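Local coordinates for 47 KDA membrane antigen (Treponema pallidum, PDB 1O75), which binds penicillin and has zinc-stimulated carboxypeptidase activity on synthetic depsipeptides, possibly lowering peptidoglycan cross-linking as a D,D-carboxypeptidase, at residues L243-R246 / E247-Y251. The protein carries 2 engineered substitutions. Residues are numbered along the deposited sequence; the frame is centred on the assembly and turned at random.
Sequences LSHR and EFIDY
Ser244 and Glu247 grip each other reciprocally at the start of helix 245-252. The hydroxyl OG of Ser244 accepts from Glu247 N at 3.0 Å; chi1 at 69° sets it between its own N and carbonyl carbon, within reach of that N-H. In return Glu247 OE1 takes the N-H of Ser244 at 3.0 Å, nearly straight at 165°, on the anti side of the carboxylate and 23° out of its plane. The glutamate reaches back because CG lies beside its backbone N and the chain runs extended beyond. OE2 forms a salt bridge with Arg237, so both oxygens are held and the carboxylate's rotation is fixed. Leu243 lies obliquely across Glu247, Leu243 CD2 touching Glu247 CB at 3.7 Å. On another side of the turn His245 and Ile249 run alongside each other, His245 CD2 meeting Ile249 CG1 obliquely at 3.8 Å; NE2 hydrogen-bonds Thr288 O, and ND1 OE1 of Glu242 of the second subunit, placing this end at the crystal dimer contact. Arg246 and Asp250 also point the same way, but Arg246 NE and Asp250 OD2 stay 6.0 Å apart and the guanidinium pairs with Glu116. Ser244 O accepts Phe248 N in the first turn. This capping box, Ser244 as N-cap, closes the helix's N-terminal end and, through Arg237, ties it to strand 229-237.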
ATOM      1  N   LEU B 243       5.563   7.539 -13.943  1.00 30.80           N
ATOM      2  CA  LEU B 243       4.610   6.781 -14.742  1.00 30.64           C
ATOM      3  C   LEU B 243       3.172   7.027 -14.291  1.00 33.26           C
ATOM      4  O   LEU B 243       2.907   7.157 -13.093  1.00 30.21           O
ATOM      5  CB  LEU B 243       4.883   5.278 -14.622  1.00 30.21           C
ATOM      6  CG  LEU B 243       6.193   4.735 -15.214  1.00 28.58           C
ATOM      7  CD1 LEU B 243       6.506   3.366 -14.621  1.00 25.72           C
ATOM      8  CD2 LEU B 243       6.068   4.667 -16.733  1.00 27.85           C
ATOM      9  N   SER B 244       2.268   7.071 -15.268  1.00 32.86           N
ATOM     10  CA  SER B 244       0.839   7.201 -15.010  1.00 33.11           C
ATOM     11  C   SER B 244       0.375   5.766 -14.731  1.00 32.73           C
ATOM     12  O   SER B 244       1.094   4.810 -15.054  1.00 30.93           O
ATOM     13  CB  SER B 244       0.125   7.728 -16.261  1.00 32.32           C
ATOM     14  OG  SER B 244       0.127   6.761 -17.311  1.00 33.34           O
ATOM     15  N   HIS B 245      -0.818   5.603 -14.161  1.00 31.40           N
ATOM     16  CA  HIS B 245      -1.348   4.267 -13.858  1.00 31.45           C
ATOM     17  C   HIS B 245      -1.418   3.503 -15.178  1.00 32.09           C
ATOM     18  O   HIS B 245      -1.043   2.329 -15.259  1.00 30.92           O
ATOM     19  CB  HIS B 245      -2.754   4.391 -13.224  1.00 31.17           C
ATOM     20  CG  HIS B 245      -3.301   3.114 -12.655  1.00 31.22           C
ATOM     21  ND1 HIS B 245      -4.640   2.954 -12.353  1.00 30.53           N
ATOM     22  CD2 HIS B 245      -2.698   1.952 -12.298  1.00 33.17           C
ATOM     23  CE1 HIS B 245      -4.838   1.753 -11.837  1.00 32.13           C
ATOM     24  NE2 HIS B 245      -3.675   1.123 -11.793  1.00 34.10           N
ATOM     25  N   ARG B 246      -1.863   4.182 -16.229  1.00 30.66           N
ATOM     26  CA  ARG B 246      -1.967   3.531 -17.526  1.00 31.75           C
ATOM     27  C   ARG B 246      -0.611   3.064 -18.076  1.00 28.91           C
ATOM     28  O   ARG B 246      -0.504   1.974 -18.637  1.00 28.28           O
ATOM     29  CB  ARG B 246      -2.644   4.467 -18.533  1.00 33.81           C
ATOM     30  CG  ARG B 246      -2.586   3.963 -19.966  1.00 41.39           C
ATOM     31  CD  ARG B 246      -3.869   4.297 -20.704  1.00 51.23           C
ATOM     32  NE  ARG B 246      -4.319   5.642 -20.368  1.00 58.87           N
ATOM     33  CZ  ARG B 246      -5.571   6.071 -20.498  1.00 62.29           C
ATOM     34  NH1 ARG B 246      -6.512   5.257 -20.967  1.00 63.92           N
ATOM     35  NH2 ARG B 246      -5.888   7.308 -20.129  1.00 64.24           N
ATOM     36  N   GLU B 247       0.421   3.879 -17.922  1.00 28.26           N
ATOM     37  CA  GLU B 247       1.736   3.471 -18.422  1.00 29.25           C
ATOM     38  C   GLU B 247       2.274   2.255 -17.651  1.00 29.01           C
ATOM     39  O   GLU B 247       2.898   1.378 -18.233  1.00 30.90           O
ATOM     40  CB  GLU B 247       2.726   4.646 -18.362  1.00 27.87           C
ATOM     41  CG  GLU B 247       2.420   5.742 -19.425  1.00 32.67           C
ATOM     42  CD  GLU B 247       3.208   7.019 -19.191  1.00 35.68           C
ATOM     43  OE1 GLU B 247       3.509   7.337 -18.020  1.00 35.72           O
ATOM     44  OE2 GLU B 247       3.519   7.721 -20.171  1.00 39.15           O
ATOM     45  N   PHE B 248       2.027   2.190 -16.355  1.00 27.74           N
ATOM     46  CA  PHE B 248       2.500   1.051 -15.578  1.00 28.88           C
ATOM     47  C   PHE B 248       1.729  -0.195 -15.953  1.00 28.80           C
ATOM     48  O   PHE B 248       2.302  -1.274 -16.123  1.00 27.06           O
ATOM     49  CB  PHE B 248       2.350   1.304 -14.079  1.00 29.01           C
ATOM     50  CG  PHE B 248       2.745   0.120 -13.236  1.00 30.13           C
ATOM     51  CD1 PHE B 248       4.072  -0.326 -13.208  1.00 29.53           C
ATOM     52  CD2 PHE B 248       1.791  -0.564 -12.493  1.00 30.80           C
ATOM     53  CE1 PHE B 248       4.435  -1.436 -12.447  1.00 30.69           C
ATOM     54  CE2 PHE B 248       2.138  -1.673 -11.731  1.00 28.53           C
ATOM     55  CZ  PHE B 248       3.457  -2.111 -11.704  1.00 29.46           C
ATOM     56  N   ILE B 249       0.416  -0.061 -16.102  1.00 26.73           N
ATOM     57  CA  ILE B 249      -0.377  -1.217 -16.479  1.00 25.88           C
ATOM     58  C   ILE B 249       0.049  -1.776 -17.844  1.00 26.81           C
ATOM     59  O   ILE B 249       0.117  -2.991 -18.029  1.00 26.40           O
ATOM     60  CB  ILE B 249      -1.883  -0.849 -16.463  1.00 26.15           C
ATOM     61  CG1 ILE B 249      -2.321  -0.669 -15.012  1.00 27.54           C
ATOM     62  CG2 ILE B 249      -2.719  -1.940 -17.129  1.00 28.10           C
ATOM     63  CD1 ILE B 249      -2.106  -1.901 -14.159  1.00 29.59           C
ATOM     64  N   ASP B 250       0.331  -0.899 -18.805  1.00 27.90           N
ATOM     65  CA  ASP B 250       0.750  -1.374 -20.124  1.00 29.45           C
ATOM     66  C   ASP B 250       2.030  -2.201 -19.956  1.00 28.17           C
ATOM     67  O   ASP B 250       2.233  -3.202 -20.636  1.00 29.27           O
ATOM     68  CB  ASP B 250       1.030  -0.203 -21.078  1.00 30.79           C
ATOM     69  CG  ASP B 250      -0.248   0.437 -21.624  1.00 39.48           C
ATOM     70  OD1 ASP B 250      -1.310  -0.225 -21.623  1.00 42.09           O
ATOM     71  OD2 ASP B 250      -0.191   1.601 -22.081  1.00 42.70           O
ATOM     72  N   TYR B 251       2.896  -1.778 -19.052  1.00 26.42           N
ATOM     73  CA  TYR B 251       4.127  -2.529 -18.839  1.00 27.31           C
ATOM     74  C   TYR B 251       3.864  -3.913 -18.212  1.00 26.57           C
ATOM     75  O   TYR B 251       4.296  -4.929 -18.761  1.00 27.80           O
ATOM     76  CB  TYR B 251       5.097  -1.747 -17.957  1.00 25.35           C
ATOM     77  CG  TYR B 251       6.435  -2.469 -17.778  1.00 27.71           C
ATOM     78  CD1 TYR B 251       7.379  -2.483 -18.808  1.00 27.45           C
ATOM     79  CD2 TYR B 251       6.739  -3.153 -16.591  1.00 27.59           C
ATOM     80  CE1 TYR B 251       8.607  -3.154 -18.670  1.00 26.20           C
ATOM     81  CE2 TYR B 251       7.968  -3.841 -16.437  1.00 26.89           C
ATOM     82  CZ  TYR B 251       8.891  -3.833 -17.484  1.00 28.35           C
ATOM     83  OH  TYR B 251      10.070  -4.543 -17.383  1.00 25.78           O
TER